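Local coordinates for CocE/NonD family hydrolase (PDB 3III), which probably hydrolyses ester or amide bonds, as a member of the CocE/NonD family related to the X-Pro dipeptidyl-peptidases, at residues 427-431 with 450-454; 403-409 with 497-503; 268-273 with 441-445; 369-373 with 394-398. All blocks are in the same frame, centred on the assembly; numbering follows the deposited sequence.

Overall arrangement
The four contacts show how a beta-rich C-terminal domain is knitted together and joined to an alpha/beta-hydrolase core. Contact 3 is the bridge: its loop 268-273 belongs to the catalytic part, its strand 441-443 to the C-terminal domain. Contacts 1, 2 and 4 lie wholly in the latter. The centre of contact 1 is about 10 Å from those of contacts 2 and 3, and strand 447-458 in contact 1 neighbours strand 441-443 in one sheet. Contact 4 sits farthest out, its centre about 24 Å from that of contact 3. Along the chain, contact 4 closes before contact 2 opens, contact 2 spans contact 1, and contact 3 alternates with both.

Contact 1: 427-431 with 450-454; sequences AGIKK and GQVAT
Ile429 O accepts two consecutive backbone N-H groups, from Val452 N at 2.9 Å and from Ala453 N at 3.3 Å, and both donors approach from the same face of the carbonyl plane. In return Ile429 N gives an almost straight bond (177°) to Ala453 O at 2.8 Å. Two residues of one strand thus oppose a single residue of the other, the definition of a classic beta bulge. It interrupts the antiparallel pairing of strands 424-432 and 447-458 in a sheet of the C-terminal domain, which is probably related to galactose-binding-like jelly rolls. Beyond the bulge the regular register resumes, with Gly428 opposite Thr454. Gln451, just before the bulge, lies across the neighbouring strand: its CG is tucked between backbone N and carbonyl carbon (chi1 68°), and the extended chain carries NE2 to 3.5 Å from Gly428 CA, where no side chain intervenes. Both ends of the amide are held. NE2 donates within the amide plane to Thr454 OG1 at 2.9 Å, while OE1 receives Lys430 NZ at 3.0 Å, reached by a bend at the end of the lysine chain. The same ammonium forms a salt bridge with Glu438. On the other side, Ile429 divides its branches between the two bulge residues: CG2 packs on Val452 CG1 at 3.9 Å, and CG1 on Ala453 CB at the same distance.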
loop_
_atom_site.group_PDB
_atom_site.type_symbol
_atom_site.label_atom_id
_atom_site.label_comp_id
_atom_site.label_asym_id
_atom_site.label_seq_id
_atom_site.Cartn_x
_atom_site.Cartn_y
_atom_site.Cartn_z
ATOM N N ALA A 427 10.548 -3.643 15.331
ATOM C CA ALA A 427 11.577 -2.634 15.068
ATOM C C ALA A 427 10.974 -1.349 14.602
ATOM O O ALA A 427 9.927 -1.305 13.914
ATOM C CB ALA A 427 12.557 -3.125 14.073
ATOM N N GLY A 428 11.650 -0.260 14.972
ATOM C CA GLY A 428 11.312 1.025 14.492
ATOM C C GLY A 428 12.477 1.969 14.316
ATOM O O GLY A 428 13.500 1.863 15.013
ATOM N N ILE A 429 12.333 2.853 13.325
ATOM C CA ILE A 429 13.268 3.962 13.120
ATOM C C ILE A 429 12.529 5.242 13.449
ATOM O O ILE A 429 11.410 5.474 12.928
ATOM C CB ILE A 429 13.735 4.044 11.670
ATOM C CG1 ILE A 429 14.290 2.691 11.226
ATOM C CG2 ILE A 429 14.812 5.231 11.469
ATOM C CD1 ILE A 429 15.510 2.196 12.093
ATOM N N LYS A 430 13.148 6.071 14.292
ATOM C CA LYS A 430 12.584 7.386 14.695
ATOM C C LYS A 430 13.617 8.472 14.350
ATOM O O LYS A 430 14.825 8.190 14.254
ATOM C CB LYS A 430 12.306 7.431 16.209
ATOM C CG LYS A 430 11.290 6.453 16.683
ATOM C CD LYS A 430 11.004 6.507 18.160
ATOM C CE LYS A 430 9.797 5.613 18.473
ATOM N NZ LYS A 430 8.505 6.112 17.889
ATOM N N LYS A 431 13.129 9.697 14.178
ATOM C CA LYS A 431 13.956 10.874 14.035
ATOM C C LYS A 431 13.691 11.737 15.219
ATOM O O LYS A 431 12.502 11.905 15.595
ATOM C CB LYS A 431 13.603 11.673 12.787
ATOM C CG LYS A 431 14.567 12.900 12.650
ATOM C CD LYS A 431 14.551 13.557 11.294
ATOM C CE LYS A 431 13.734 14.805 11.213
ATOM N NZ LYS A 431 14.055 15.701 10.074
ATOM N N GLY A 450 3.202 9.068 13.934
ATOM C CA GLY A 450 4.006 7.997 13.476
ATOM C C GLY A 450 5.492 8.294 13.443
ATOM O O GLY A 450 5.975 9.336 13.893
ATOM N N GLN A 451 6.230 7.348 12.883
ATOM C CA GLN A 451 7.675 7.385 12.953
ATOM C C GLN A 451 8.245 7.313 11.538
ATOM O O GLN A 451 7.544 7.533 10.567
ATOM C CB GLN A 451 8.197 6.288 13.910
ATOM C CG GLN A 451 8.018 4.837 13.436
ATOM C CD GLN A 451 8.317 3.751 14.574
ATOM O OE1 GLN A 451 8.678 4.098 15.673
ATOM N NE2 GLN A 451 8.152 2.468 14.254
ATOM N N VAL A 452 9.530 7.108 11.418
ATOM C CA VAL A 452 10.192 7.140 10.097
ATOM C C VAL A 452 9.959 5.853 9.328
ATOM O O VAL A 452 9.549 5.865 8.161
ATOM C CB VAL A 452 11.694 7.336 10.259
ATOM C CG1 VAL A 452 12.519 7.064 8.931
ATOM C CG2 VAL A 452 12.014 8.729 10.795
ATOM N N ALA A 453 10.267 4.746 9.971
ATOM C CA ALA A 453 10.114 3.407 9.369
ATOM C C ALA A 453 9.792 2.363 10.441
ATOM O O ALA A 453 10.195 2.478 11.589
ATOM C CB ALA A 453 11.395 3.029 8.601
ATOM N N THR A 454 9.081 1.333 10.012
ATOM C CA THR A 454 8.675 0.255 10.860
ATOM C C THR A 454 9.031 -1.087 10.202
ATOM O O THR A 454 8.964 -1.282 8.924
ATOM C CB THR A 454 7.167 0.431 11.142
ATOM O OG1 THR A 454 6.953 1.772 11.651
ATOM C CG2 THR A 454 6.592 -0.603 12.174
#

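Contact 2: 403-409 with 497-503; sequences TELVGNM and LPSGTLF
Leu405 and Phe503 share one torsional choice, each with CG beside its own backbone N (chi1 -61° and -67°), and their side chains meet at about a right angle, Leu405 CD1 lying 3.9 Å from Phe503 CE2. They sit on one face of an antiparallel ladder in the C-terminal domain, consistent with a galactose-binding-like jelly roll, where strand 403-406 and the start of strand 408-417 run antiparallel to the end of strand 490-503. Hydrogen-bonded pairs alternate with non-hydrogen-bonded ones. The ladder begins with a reciprocal pair between Thr403 and Phe503, in which Thr403 N to Phe503 O measures 2.8 Å, and ends with Gly407 and Ser499. There the chain turns a corner at Gly407, and the last bond, from Ser499 N to Gly407 O, enters well above the carbonyl plane. On the opposite face Glu404 CG rests on Leu502 CD1 at 3.8 Å; the Glu404 carboxylate is salt-bridged to Lys347 and hydrogen-bonded by Asn560. Asn408 and Pro498 lie side by side beyond the corner. The Ser499 rotamer (chi1 70°) sets OG 3.5 Å from CE of Met409, present as selenomethionine, and beside two waters. One donates to Ser499 OG and Leu405 O and meets Thr501 OG1, also hydrogen-bonded by Arg338, at 2.7 Å; the other accepts from Ser499 OG at 2.8 Å and donates to Gly407 O and Leu497 O.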
loop_
_atom_site.group_PDB
_atom_site.type_symbol
_atom_site.label_atom_id
_atom_site.label_comp_id
_atom_site.label_asym_id
_atom_site.label_seq_id
_atom_site.Cartn_x
_atom_site.Cartn_y
_atom_site.Cartn_z
ATOM N N THR A 403 21.781 14.585 5.982
ATOM C CA THR A 403 21.860 13.292 5.346
ATOM C C THR A 403 20.489 12.861 4.922
ATOM O O THR A 403 19.577 12.889 5.753
ATOM C CB THR A 403 22.418 12.267 6.342
ATOM O OG1 THR A 403 23.714 12.734 6.756
ATOM C CG2 THR A 403 22.511 10.845 5.756
ATOM N N GLU A 404 20.353 12.414 3.674
ATOM C CA GLU A 404 19.076 11.866 3.182
ATOM C C GLU A 404 19.111 10.348 3.095
ATOM O O GLU A 404 19.990 9.773 2.461
ATOM C CB GLU A 404 18.658 12.483 1.851
ATOM C CG GLU A 404 18.529 14.025 1.959
ATOM C CD GLU A 404 18.072 14.747 0.709
ATOM O OE1 GLU A 404 17.984 14.155 -0.394
ATOM O OE2 GLU A 404 17.790 15.965 0.855
ATOM N N LEU A 405 18.136 9.719 3.746
ATOM C CA LEU A 405 17.954 8.286 3.729
ATOM C C LEU A 405 16.688 7.965 2.937
ATOM O O LEU A 405 15.585 8.293 3.349
ATOM C CB LEU A 405 17.808 7.733 5.146
ATOM C CG LEU A 405 19.013 7.970 6.068
ATOM C CD1 LEU A 405 18.778 7.086 7.259
ATOM C CD2 LEU A 405 20.357 7.694 5.399
ATOM N N VAL A 406 16.845 7.320 1.787
ATOM C CA VAL A 406 15.702 6.995 0.943
ATOM C C VAL A 406 15.820 5.580 0.443
ATOM O O VAL A 406 16.662 5.276 -0.383
ATOM C CB VAL A 406 15.561 7.975 -0.225
ATOM C CG1 VAL A 406 14.336 7.592 -1.132
ATOM C CG2 VAL A 406 15.397 9.437 0.252
ATOM N N GLY A 407 14.912 4.737 0.894
ATOM C CA GLY A 407 14.909 3.357 0.534
ATOM C C GLY A 407 14.666 2.408 1.698
ATOM O O GLY A 407 14.056 2.793 2.738
ATOM N N ASN A 408 15.060 1.147 1.501
ATOM C CA ASN A 408 14.946 0.111 2.529
ATOM C C ASN A 408 16.048 0.270 3.553
ATOM O O ASN A 408 17.081 0.825 3.246
ATOM C CB ASN A 408 15.017 -1.286 1.896
ATOM C CG ASN A 408 13.683 -1.722 1.232
ATOM O OD1 ASN A 408 12.808 -2.311 1.896
ATOM N ND2 ASN A 408 13.568 -1.513 -0.080
HETATM N N MSE A 409 15.809 -0.199 4.779
HETATM C CA MSE A 409 16.876 -0.369 5.771
HETATM C C MSE A 409 16.750 -1.752 6.325
HETATM O O MSE A 409 15.652 -2.326 6.355
HETATM C CB MSE A 409 16.727 0.631 6.906
HETATM C CG MSE A 409 16.452 2.057 6.453
HETATM SE SE MSE A 409 16.798 3.332 7.967
HETATM C CE MSE A 409 15.580 4.843 7.352
ATOM N N LEU A 497 10.586 -1.120 6.306
ATOM C CA LEU A 497 9.897 -0.864 5.070
ATOM C C LEU A 497 10.380 0.460 4.509
ATOM O O LEU A 497 10.917 1.309 5.262
ATOM C CB LEU A 497 8.406 -0.859 5.332
ATOM C CG LEU A 497 7.875 -2.277 5.663
ATOM C CD1 LEU A 497 6.382 -2.116 5.960
ATOM C CD2 LEU A 497 8.112 -3.313 4.544
ATOM N N PRO A 498 10.238 0.636 3.174
ATOM C CA PRO A 498 10.833 1.805 2.490
ATOM C C PRO A 498 10.317 3.142 3.043
ATOM O O PRO A 498 9.109 3.297 3.281
ATOM C CB PRO A 498 10.374 1.643 1.051
ATOM C CG PRO A 498 10.151 0.128 0.897
ATOM C CD PRO A 498 9.646 -0.311 2.211
ATOM N N SER A 499 11.268 4.057 3.273
ATOM C CA SER A 499 11.007 5.372 3.839
ATOM C C SER A 499 11.964 6.411 3.210
ATOM O O SER A 499 12.993 6.062 2.709
ATOM C CB SER A 499 11.171 5.312 5.355
ATOM O OG SER A 499 12.503 5.139 5.719
ATOM N N GLY A 500 11.549 7.664 3.195
ATOM C CA GLY A 500 12.348 8.773 2.652
ATOM C C GLY A 500 12.349 9.933 3.597
ATOM O O GLY A 500 11.301 10.566 3.807
ATOM N N THR A 501 13.524 10.289 4.116
ATOM C CA THR A 501 13.609 11.224 5.227
ATOM C C THR A 501 14.926 11.954 5.228
ATOM O O THR A 501 15.970 11.333 4.938
ATOM C CB THR A 501 13.466 10.434 6.579
ATOM O OG1 THR A 501 12.497 9.397 6.391
ATOM C CG2 THR A 501 13.054 11.357 7.780
ATOM N N LEU A 502 14.876 13.256 5.508
ATOM C CA LEU A 502 16.050 14.088 5.761
ATOM C C LEU A 502 16.362 14.040 7.246
ATOM O O LEU A 502 15.430 14.216 8.091
ATOM C CB LEU A 502 15.737 15.557 5.440
ATOM C CG LEU A 502 16.754 16.655 5.723
ATOM C CD1 LEU A 502 18.059 16.391 4.928
ATOM C CD2 LEU A 502 16.068 18.013 5.315
ATOM N N PHE A 503 17.643 13.839 7.572
ATOM C CA PHE A 503 18.133 14.044 8.930
ATOM C C PHE A 503 19.086 15.207 8.818
ATOM O O PHE A 503 20.126 15.090 8.167
ATOM C CB PHE A 503 18.838 12.751 9.471
ATOM C CG PHE A 503 17.913 11.607 9.674
ATOM C CD1 PHE A 503 17.415 11.306 10.948
ATOM C CD2 PHE A 503 17.449 10.868 8.601
ATOM C CE1 PHE A 503 16.535 10.269 11.138
ATOM C CE2 PHE A 503 16.541 9.823 8.788
ATOM C CZ PHE A 503 16.077 9.530 10.039
HETATM O O HOH W 1 14.129 7.365 5.777
HETATM O O HOH W 2 13.290 2.469 5.392
#

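Contact 3: 268-273 with 441-445; sequences WSTQGL and FPDFN
Ser269 and Pro442 bring two backbones close, with Ser269 CA 3.6 Å from Pro442 O, yet segments 268-273 and 441-445 share no direct hydrogen bond; water carries the polar link between them. One water donates to both Ser269 OG and Pro442 O, the latter at 2.7 Å; the serine hydroxyl is also bonded to Arg297 O. A second water donates to Gln271 O and to Asp443 OD1, reaching the carboxylate oxygen at 2.6 Å. A third lies between Trp268 O and Asp443 OD1 and accepts from Gln271 N. Asp443 OD1 is therefore the hub of the water network.

Polar bonds within each segment fix the shapes that face each other. Phe444 N donates back to Asp443 OD1 at 2.8 Å, and Gln271 NE2 gives Trp268 O a bond of 3.0 Å that lies in both the carbonyl plane and the amide plane. Strand 447-458 supplies further partners: Gln451 N to Asp443 OD2, Thr454 N to Gln271 OE1. Phe444 CB lies 3.3 Å from the carbonyl oxygen Gln271 O.

Apolar contact is concentrated on the Phe444 ring. Its CG is anti to the backbone N (chi1 -172°), which directs the ring to the turn 270-273. Leu273 CB sits over one face in a CH-pi contact, 4.1 Å from the ring centroid, and Asn445 CB covers the opposite face, following a cis peptide bond.

The side chain of Leu273 lies about 5 Å from a bound palmitic acid. Loop 268-273 follows strand 262-267 at the carboxyl edge of the central sheet, the region where alpha/beta-hydrolases assemble their active sites; here it meets the C-terminal beta domain.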
loop_
_atom_site.group_PDB
_atom_site.type_symbol
_atom_site.label_atom_id
_atom_site.label_comp_id
_atom_site.label_asym_id
_atom_site.label_seq_id
_atom_site.Cartn_x
_atom_site.Cartn_y
_atom_site.Cartn_z
ATOM N N TRP A 268 5.292 6.615 1.770
ATOM C CA TRP A 268 5.964 6.364 3.026
ATOM C C TRP A 268 4.956 6.198 4.202
ATOM O O TRP A 268 5.332 5.682 5.250
ATOM C CB TRP A 268 6.902 7.514 3.365
ATOM C CG TRP A 268 7.766 8.008 2.277
ATOM C CD1 TRP A 268 7.931 9.304 1.915
ATOM C CD2 TRP A 268 8.684 7.239 1.473
ATOM N NE1 TRP A 268 8.892 9.400 0.935
ATOM C CE2 TRP A 268 9.362 8.147 0.637
ATOM C CE3 TRP A 268 8.987 5.877 1.375
ATOM C CZ2 TRP A 268 10.351 7.749 -0.262
ATOM C CZ3 TRP A 268 9.982 5.470 0.470
ATOM C CH2 TRP A 268 10.657 6.419 -0.326
ATOM N N SER A 269 3.732 6.669 4.045
ATOM C CA SER A 269 2.733 6.751 5.131
ATOM C C SER A 269 1.825 5.471 5.323
ATOM O O SER A 269 0.901 5.469 6.163
ATOM C CB SER A 269 1.798 7.903 4.830
ATOM O OG SER A 269 2.493 9.070 4.331
ATOM N N THR A 270 2.099 4.432 4.542
ATOM C CA THR A 270 1.230 3.239 4.496
ATOM C C THR A 270 2.042 1.948 4.808
ATOM O O THR A 270 1.734 0.820 4.342
ATOM C CB THR A 270 0.501 3.192 3.161
ATOM O OG1 THR A 270 1.443 2.952 2.110
ATOM C CG2 THR A 270 -0.224 4.510 2.873
ATOM N N GLN A 271 3.077 2.114 5.628
ATOM C CA GLN A 271 3.928 0.967 6.040
ATOM C C GLN A 271 3.086 0.092 6.920
ATOM O O GLN A 271 2.487 0.577 7.904
ATOM C CB GLN A 271 5.187 1.443 6.755
ATOM C CG GLN A 271 6.116 2.277 5.905
ATOM C CD GLN A 271 7.308 2.814 6.725
ATOM O OE1 GLN A 271 7.961 2.063 7.457
ATOM N NE2 GLN A 271 7.506 4.122 6.694
ATOM N N GLY A 272 2.953 -1.168 6.530
ATOM C CA GLY A 272 2.074 -2.118 7.196
ATOM C C GLY A 272 0.860 -2.515 6.407
ATOM O O GLY A 272 0.131 -3.451 6.779
ATOM N N LEU A 273 0.602 -1.805 5.308
ATOM C CA LEU A 273 -0.438 -2.236 4.372
ATOM C C LEU A 273 0.128 -2.150 2.937
ATOM O O LEU A 273 0.769 -3.099 2.507
ATOM C CB LEU A 273 -1.724 -1.428 4.542
ATOM C CG LEU A 273 -2.931 -1.972 3.751
ATOM C CD1 LEU A 273 -3.265 -3.419 4.153
ATOM C CD2 LEU A 273 -4.139 -1.034 3.954
ATOM N N PHE A 441 5.580 11.662 11.810
ATOM C CA PHE A 441 5.226 11.655 10.400
ATOM C C PHE A 441 3.911 10.950 10.226
ATOM O O PHE A 441 3.556 10.109 11.061
ATOM C CB PHE A 441 6.302 10.963 9.543
ATOM C CG PHE A 441 7.651 11.678 9.533
ATOM C CD1 PHE A 441 7.854 12.828 8.745
ATOM C CD2 PHE A 441 8.688 11.241 10.341
ATOM C CE1 PHE A 441 9.048 13.481 8.747
ATOM C CE2 PHE A 441 9.887 11.896 10.350
ATOM C CZ PHE A 441 10.102 13.008 9.557
ATOM N N PRO A 442 3.187 11.251 9.127
ATOM C CA PRO A 442 2.065 10.416 8.770
ATOM C C PRO A 442 2.508 8.927 8.708
ATOM O O PRO A 442 3.568 8.600 8.160
ATOM C CB PRO A 442 1.650 10.965 7.380
ATOM C CG PRO A 442 2.215 12.350 7.351
ATOM C CD PRO A 442 3.473 12.234 8.059
ATOM N N ASP A 443 1.641 8.050 9.193
ATOM C CA ASP A 443 1.982 6.640 9.334
ATOM C C ASP A 443 0.664 5.895 9.267
ATOM O O ASP A 443 -0.399 6.489 9.103
ATOM C CB ASP A 443 2.737 6.444 10.657
ATOM C CG ASP A 443 3.644 5.212 10.686
ATOM O OD1 ASP A 443 3.431 4.234 9.936
ATOM O OD2 ASP A 443 4.581 5.233 11.513
ATOM N N PHE A 444 0.719 4.586 9.320
ATOM C CA PHE A 444 -0.522 3.776 9.127
ATOM C C PHE A 444 -1.344 3.681 10.443
ATOM O O PHE A 444 -0.783 3.508 11.520
ATOM C CB PHE A 444 -0.148 2.404 8.636
ATOM C CG PHE A 444 -1.330 1.564 8.236
ATOM C CD1 PHE A 444 -1.669 0.481 8.993
ATOM C CD2 PHE A 444 -2.080 1.880 7.123
ATOM C CE1 PHE A 444 -2.747 -0.338 8.612
ATOM C CE2 PHE A 444 -3.144 1.117 6.754
ATOM C CZ PHE A 444 -3.491 0.018 7.535
ATOM N N ASN A 445 -2.662 3.737 10.395
ATOM C CA ASN A 445 -3.485 4.022 9.243
ATOM C C ASN A 445 -4.027 5.443 9.455
ATOM O O ASN A 445 -4.927 5.692 10.310
ATOM C CB ASN A 445 -4.592 2.912 9.146
ATOM C CG ASN A 445 -5.477 3.056 7.942
ATOM O OD1 ASN A 445 -5.354 4.057 7.217
ATOM N ND2 ASN A 445 -6.425 2.108 7.734
HETATM O O HOH W 3 3.997 4.469 7.183
HETATM O O HOH W 4 4.853 9.620 6.021
HETATM O O HOH W 5 3.619 1.624 10.203
#

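Contact 4: 369-373 with 394-398; sequences HTLNH and SFKYT
Leu371 N donates to Lys396 O at 2.9 Å, and Lys396 N to His369 O at 3.0 Å, so one lysine backbone both gives and receives. Each donor stands well above the plane of the carbonyl it meets, as might be expected where strands 370-372 and 394-398 cross at 51° and share only a single bridge, at Thr370 and Lys396. A water bridges the crossing, donating to Leu371 O at 2.7 Å and, in a longer bond, to Lys396 O at 3.2 Å.

At the far end the chi1 of Tyr397, fully trans at 180°, lays the ring along the other strand. Leu371 O lies in the ring plane at the edge, 3.6 Å from Tyr397 CD1. His373 is deposited in two conformers, and its contacts are tentative. In the conformer described, the edge of the tyrosine turns to the face of the His373 ring, the planes 84° apart in an offset edge-to-face pair. The His373 NE2 to Tyr397 OH hydrogen bond is weak despite its 2.8 Å length, because its angle is poor.

Leu371 supplies the apolar filling. Its CG rests against Phe395 CB at 3.8 Å and its CB against Tyr397 CB at 3.9 Å, meeting each side chain at about a right angle. Leu364 of strand 358-365 and Leu509 and Val511 of strand 508-514 continue this packing.

Strand 370-372 pairs with 358-365 in one sheet of the C-terminal domain, whereas 392-398 borders another. The chemistry implies a seam between sheets: two short backbone bonds of skewed geometry and a buried leucine hold its middle, while the exposed histidine probably adds little.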
loop_
_atom_site.group_PDB
_atom_site.type_symbol
_atom_site.label_atom_id
_atom_site.label_comp_id
_atom_site.label_asym_id
_atom_site.label_seq_id
_atom_site.Cartn_x
_atom_site.Cartn_y
_atom_site.Cartn_z
ATOM N N HIS A 369 23.615 2.462 24.349
ATOM C CA HIS A 369 22.555 2.901 23.411
ATOM C C HIS A 369 23.052 3.708 22.190
ATOM O O HIS A 369 22.463 4.743 21.852
ATOM C CB HIS A 369 21.328 3.606 24.100
ATOM C CG HIS A 369 21.653 4.770 24.996
ATOM N ND1 HIS A 369 21.875 6.048 24.515
ATOM C CD2 HIS A 369 21.713 4.865 26.349
ATOM C CE1 HIS A 369 22.110 6.865 25.529
ATOM N NE2 HIS A 369 22.023 6.171 26.652
ATOM N N THR A 370 24.102 3.221 21.509
ATOM C CA THR A 370 24.643 3.939 20.352
ATOM C C THR A 370 24.675 3.118 19.104
ATOM O O THR A 370 24.725 1.890 19.157
ATOM C CB THR A 370 26.055 4.502 20.583
ATOM O OG1 THR A 370 26.984 3.441 20.832
ATOM C CG2 THR A 370 26.020 5.467 21.760
ATOM N N LEU A 371 24.611 3.858 17.977
ATOM C CA LEU A 371 24.884 3.383 16.638
ATOM C C LEU A 371 26.184 4.045 16.234
ATOM O O LEU A 371 26.410 5.219 16.545
ATOM C CB LEU A 371 23.782 3.808 15.663
ATOM C CG LEU A 371 22.361 3.243 15.790
ATOM C CD1 LEU A 371 21.398 3.989 14.852
ATOM C CD2 LEU A 371 22.381 1.757 15.444
ATOM N N ASN A 372 27.036 3.307 15.532
ATOM C CA ASN A 372 28.414 3.717 15.369
ATOM C C ASN A 372 28.953 3.476 13.967
ATOM O O ASN A 372 28.678 2.441 13.362
ATOM C CB ASN A 372 29.340 2.914 16.356
ATOM C CG ASN A 372 28.939 3.064 17.838
ATOM O OD1 ASN A 372 29.512 3.877 18.590
ATOM N ND2 ASN A 372 27.949 2.296 18.256
ATOM N N HIS A 373 29.813 4.384 13.501
ATOM C CA HIS A 373 30.583 4.168 12.270
ATOM C C HIS A 373 31.426 2.927 12.281
ATOM O O HIS A 373 31.468 2.270 11.290
ATOM C CB HIS A 373 31.559 5.302 11.992
ATOM C CG HIS A 373 30.889 6.555 11.592
ATOM N ND1 HIS A 373 30.142 6.652 10.436
ATOM C CD2 HIS A 373 30.820 7.770 12.198
ATOM C CE1 HIS A 373 29.646 7.878 10.342
ATOM N NE2 HIS A 373 30.041 8.577 11.398
ATOM N N SER A 394 17.139 0.849 22.778
ATOM C CA SER A 394 17.295 1.774 21.692
ATOM C C SER A 394 18.726 2.229 21.460
ATOM O O SER A 394 19.570 2.080 22.316
ATOM C CB SER A 394 16.342 2.948 21.853
ATOM O OG SER A 394 16.901 3.948 22.629
ATOM N N PHE A 395 18.975 2.714 20.253
ATOM C CA PHE A 395 20.310 3.018 19.745
ATOM C C PHE A 395 20.294 4.237 18.863
ATOM O O PHE A 395 19.513 4.300 17.907
ATOM C CB PHE A 395 20.812 1.847 18.926
ATOM C CG PHE A 395 20.756 0.539 19.661
ATOM C CD1 PHE A 395 21.837 0.117 20.426
ATOM C CD2 PHE A 395 19.610 -0.247 19.631
ATOM C CE1 PHE A 395 21.804 -1.037 21.129
ATOM C CE2 PHE A 395 19.564 -1.437 20.389
ATOM C CZ PHE A 395 20.648 -1.842 21.106
ATOM N N LYS A 396 21.189 5.178 19.126
ATOM C CA LYS A 396 21.109 6.493 18.495
ATOM C C LYS A 396 22.386 6.884 17.804
ATOM O O LYS A 396 23.482 6.552 18.289
ATOM C CB LYS A 396 20.818 7.592 19.484
ATOM C CG LYS A 396 19.496 7.490 20.175
ATOM C CD LYS A 396 19.470 8.522 21.293
ATOM C CE LYS A 396 18.116 8.591 21.916
ATOM N NZ LYS A 396 18.218 8.883 23.359
ATOM N N TYR A 397 22.206 7.629 16.711
ATOM C CA TYR A 397 23.267 8.296 15.988
ATOM C C TYR A 397 22.848 9.745 15.654
ATOM O O TYR A 397 21.804 9.974 15.073
ATOM C CB TYR A 397 23.554 7.530 14.698
ATOM C CG TYR A 397 24.640 8.147 13.873
ATOM C CD1 TYR A 397 25.972 7.917 14.165
ATOM C CD2 TYR A 397 24.321 9.028 12.808
ATOM C CE1 TYR A 397 26.997 8.528 13.439
ATOM C CE2 TYR A 397 25.332 9.656 12.083
ATOM C CZ TYR A 397 26.674 9.383 12.397
ATOM O OH TYR A 397 27.689 9.982 11.708
ATOM N N THR A 398 23.674 10.713 16.033
ATOM C CA THR A 398 23.429 12.112 15.741
ATOM C C THR A 398 24.265 12.504 14.530
ATOM O O THR A 398 25.471 12.317 14.504
ATOM C CB THR A 398 23.796 12.973 16.956
ATOM O OG1 THR A 398 22.871 12.663 18.013
ATOM C CG2 THR A 398 23.668 14.460 16.649
HETATM O O HOH W 6 26.516 7.421 18.170
#